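Local coordinates for protein thermotoga maritima TmcAL (Thermotoga maritima, PDB 5Y0S) that belongs to the HIGH nucleotidyl transferase family of the HUP clan, whose members are built around a parallel-stranded, Rossmann-like alpha/beta core, at residues R25-P30 against H189-V194. Residues are numbered along the deposited sequence; the frame is centred on the assembly and turned at random.
Sequences RELVKP and HTIKRV
Val28 sets its CG2 methyl over one face of the His189 imidazole, 4.2 Å from the ring centroid and 10° off the ring normal, which meets the geometry of a CH-pi contact. With CG1 anti to the backbone N (chi1 172°), CG2 falls anti to the carbonyl carbon, and it is this branch that reaches the imidazole. One residue earlier, Leu27 touches with a single methyl: its CD2 lies 4.1 Å from His189 CB and equally 4.1 Å from Ile191 CG2. One branch thus bridges two residues on the same side of the strand, both pointing toward the helix, while Thr190 between them points away. Leu27 and Ile191 run past each other in opposite directions, whereas Leu27 meets His189 at a slant.

Beyond the two segments, His189 NE2 is hydrogen-bonded to Asp98 OD2, at the start of the neighbouring strand 98-103. Backbone bonds from His189 to Val99 and Phe101 and from Ile191 to Phe101 pair strand 187-192 in parallel with strand 98-103. Helix 15-28 ends here: Lys29 N still donates to Arg25 O at 2.8 Å, but Lys29 itself turns to positive phi (46°).

The contact joins the last turn of helix 15-28 to strand 187-192 of the alpha/beta core, with Val100 of strand 98-103 packing on Val28 and Ile191. It is small, burying 147 Å² in all, and lies near the surface. No hydrogen bond crosses between the segments, so the direct contact is apolar and CH-pi in kind, while the aspartate probably restrains the ring's rotation and keeps its face presented to Val28.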
ATOM      1  N   ARG A  25      14.449  39.029 -10.051  1.00 26.28           N
ATOM      2  CA  ARG A  25      15.172  39.252 -11.296  1.00 24.76           C
ATOM      3  C   ARG A  25      15.566  40.719 -11.444  1.00 28.45           C
ATOM      4  O   ARG A  25      16.675  41.026 -11.875  1.00 27.23           O
ATOM      5  CB  ARG A  25      14.334  38.796 -12.498  1.00 19.94           C
ATOM      6  CG  ARG A  25      14.007  37.282 -12.470  1.00 25.60           C
ATOM      7  CD  ARG A  25      12.923  36.910 -13.484  1.00 29.34           C
ATOM      8  NE  ARG A  25      13.342  37.175 -14.853  1.00 36.58           N
ATOM      9  CZ  ARG A  25      12.549  37.684 -15.790  1.00 40.22           C
ATOM     10  NH1 ARG A  25      11.290  37.980 -15.501  1.00 33.74           N
ATOM     11  NH2 ARG A  25      13.020  37.902 -17.014  1.00 40.84           N
ATOM     12  N   GLU A  26      14.661  41.624 -11.085  1.00 25.40           N
ATOM     13  CA  GLU A  26      14.970  43.054 -11.115  1.00 27.58           C
ATOM     14  C   GLU A  26      16.086  43.446 -10.138  1.00 29.23           C
ATOM     15  O   GLU A  26      16.893  44.329 -10.429  1.00 30.58           O
ATOM     16  CB  GLU A  26      13.719  43.868 -10.798  1.00 38.62           C
ATOM     17  CG  GLU A  26      12.660  43.838 -11.880  1.00 43.99           C
ATOM     18  CD  GLU A  26      13.126  44.489 -13.176  1.00 51.29           C
ATOM     19  OE1 GLU A  26      14.038  45.351 -13.132  1.00 49.05           O
ATOM     20  OE2 GLU A  26      12.574  44.134 -14.239  1.00 49.82           O
ATOM     21  N   LEU A  27      16.104  42.808  -8.968  1.00 26.36           N
ATOM     22  CA  LEU A  27      17.122  43.084  -7.948  1.00 28.28           C
ATOM     23  C   LEU A  27      18.523  42.690  -8.424  1.00 23.13           C
ATOM     24  O   LEU A  27      19.468  43.476  -8.374  1.00 23.93           O
ATOM     25  CB  LEU A  27      16.791  42.343  -6.643  1.00 23.28           C
ATOM     26  CG  LEU A  27      17.843  42.443  -5.531  1.00 26.97           C
ATOM     27  CD1 LEU A  27      17.989  43.857  -5.035  1.00 25.29           C
ATOM     28  CD2 LEU A  27      17.492  41.523  -4.366  1.00 27.06           C
ATOM     29  N   VAL A  28      18.645  41.447  -8.854  1.00 21.88           N
ATOM     30  CA  VAL A  28      19.930  40.864  -9.228  1.00 30.19           C
ATOM     31  C   VAL A  28      20.355  41.131 -10.695  1.00 27.75           C
ATOM     32  O   VAL A  28      21.538  41.112 -11.019  1.00 24.35           O
ATOM     33  CB  VAL A  28      19.889  39.348  -8.944  1.00 25.97           C
ATOM     34  CG1 VAL A  28      21.113  38.643  -9.491  1.00 33.94           C
ATOM     35  CG2 VAL A  28      19.770  39.119  -7.429  1.00 25.97           C
ATOM     36  N   LYS A  29      19.395  41.435 -11.563  1.00 31.63           N
ATOM     37  CA  LYS A  29      19.670  41.578 -13.001  1.00 26.09           C
ATOM     38  C   LYS A  29      20.541  40.447 -13.569  1.00 30.76           C
ATOM     39  O   LYS A  29      21.637  40.688 -14.063  1.00 28.24           O
ATOM     40  CB  LYS A  29      20.342  42.922 -13.275  1.00 27.87           C
ATOM     41  CG  LYS A  29      19.459  44.124 -12.943  1.00 37.77           C
ATOM     42  CD  LYS A  29      20.225  45.434 -13.046  1.00 49.89           C
ATOM     43  CE  LYS A  29      19.362  46.592 -12.586  1.00 53.91           C
ATOM     44  NZ  LYS A  29      18.001  46.495 -13.198  1.00 60.40           N
ATOM     45  N   PRO A  30      20.059  39.206 -13.483  1.00 25.63           N
ATOM     46  CA  PRO A  30      20.824  38.063 -14.005  1.00 28.02           C
ATOM     47  C   PRO A  30      20.727  37.919 -15.526  1.00 29.90           C
ATOM     48  O   PRO A  30      19.796  38.446 -16.156  1.00 26.30           O
ATOM     49  CB  PRO A  30      20.163  36.867 -13.316  1.00 21.00           C
ATOM     50  CG  PRO A  30      18.698  37.290 -13.232  1.00 26.38           C
ATOM     51  CD  PRO A  30      18.762  38.793 -12.916  1.00 25.62           C
ATOM     52  N   HIS A 189      20.387  36.587  -1.105  1.00 28.58           N
ATOM     53  CA  HIS A 189      19.678  37.855  -0.927  1.00 28.88           C
ATOM     54  C   HIS A 189      18.273  37.573  -0.403  1.00 29.80           C
ATOM     55  O   HIS A 189      17.699  36.532  -0.720  1.00 29.03           O
ATOM     56  CB  HIS A 189      19.554  38.645  -2.237  1.00 30.75           C
ATOM     57  CG  HIS A 189      20.791  38.662  -3.083  1.00 36.18           C
ATOM     58  ND1 HIS A 189      21.508  39.815  -3.325  1.00 36.78           N
ATOM     59  CD2 HIS A 189      21.410  37.680  -3.783  1.00 31.07           C
ATOM     60  CE1 HIS A 189      22.528  39.537  -4.117  1.00 35.92           C
ATOM     61  NE2 HIS A 189      22.495  38.248  -4.403  1.00 30.51           N
ATOM     62  N   THR A 190      17.716  38.498   0.381  1.00 26.37           N
ATOM     63  CA  THR A 190      16.331  38.396   0.799  1.00 26.20           C
ATOM     64  C   THR A 190      15.515  39.468   0.088  1.00 32.66           C
ATOM     65  O   THR A 190      16.037  40.524  -0.291  1.00 29.62           O
ATOM     66  CB  THR A 190      16.116  38.569   2.351  1.00 36.25           C
ATOM     67  OG1 THR A 190      16.336  39.936   2.735  1.00 37.85           O
ATOM     68  CG2 THR A 190      17.025  37.686   3.151  1.00 28.92           C
ATOM     69  N   ILE A 191      14.237  39.173  -0.112  1.00 30.04           N
ATOM     70  CA  ILE A 191      13.253  40.192  -0.403  1.00 33.16           C
ATOM     71  C   ILE A 191      12.113  39.978   0.583  1.00 37.23           C
ATOM     72  O   ILE A 191      11.903  38.861   1.071  1.00 33.74           O
ATOM     73  CB  ILE A 191      12.748  40.130  -1.858  1.00 34.73           C
ATOM     74  CG1 ILE A 191      12.183  38.736  -2.164  1.00 32.99           C
ATOM     75  CG2 ILE A 191      13.878  40.477  -2.804  1.00 32.70           C
ATOM     76  CD1 ILE A 191      11.535  38.608  -3.558  1.00 34.29           C
ATOM     77  N   LYS A 192      11.399  41.049   0.897  1.00 38.14           N
ATOM     78  CA  LYS A 192      10.339  40.980   1.886  1.00 40.43           C
ATOM     79  C   LYS A 192       9.127  40.280   1.282  1.00 50.53           C
ATOM     80  O   LYS A 192       8.617  40.686   0.224  1.00 43.67           O
ATOM     81  CB  LYS A 192       9.966  42.391   2.378  1.00 44.00           C
ATOM     82  CG  LYS A 192       8.808  42.455   3.371  1.00 52.12           C
ATOM     83  CD  LYS A 192       9.297  42.290   4.800  1.00 53.66           C
ATOM     84  CE  LYS A 192       8.189  42.519   5.819  1.00 49.96           C
ATOM     85  NZ  LYS A 192       7.292  41.336   5.929  1.00 62.63           N
ATOM     86  N   ARG A 193       8.682  39.220   1.951  1.00 41.47           N
ATOM     87  CA  ARG A 193       7.449  38.547   1.572  1.00 49.35           C
ATOM     88  C   ARG A 193       6.264  39.470   1.774  1.00 48.25           C
ATOM     89  O   ARG A 193       6.065  39.990   2.868  1.00 60.07           O
ATOM     90  CB  ARG A 193       7.238  37.272   2.391  1.00 56.28           C
ATOM     91  CG  ARG A 193       5.862  36.659   2.198  1.00 69.53           C
ATOM     92  CD  ARG A 193       5.561  35.590   3.238  1.00 80.45           C
ATOM     93  NE  ARG A 193       4.396  34.791   2.862  1.00 91.70           N
ATOM     94  CZ  ARG A 193       4.454  33.681   2.129  1.00 91.64           C
ATOM     95  NH1 ARG A 193       5.626  33.231   1.693  1.00 86.97           N
ATOM     96  NH2 ARG A 193       3.338  33.021   1.834  1.00 90.41           N
ATOM     97  N   VAL A 194       5.468  39.670   0.732  1.00 55.81           N
ATOM     98  CA  VAL A 194       4.217  40.386   0.920  1.00 56.85           C
ATOM     99  C   VAL A 194       3.060  39.501   0.460  1.00 70.05           C
ATOM    100  O   VAL A 194       3.207  38.681  -0.444  1.00 51.87           O
ATOM    101  CB  VAL A 194       4.216  41.757   0.190  1.00 72.68           C
ATOM    102  CG1 VAL A 194       5.630  42.160  -0.208  1.00 62.09           C
ATOM    103  CG2 VAL A 194       3.290  41.753  -1.004  1.00 71.87           C
TER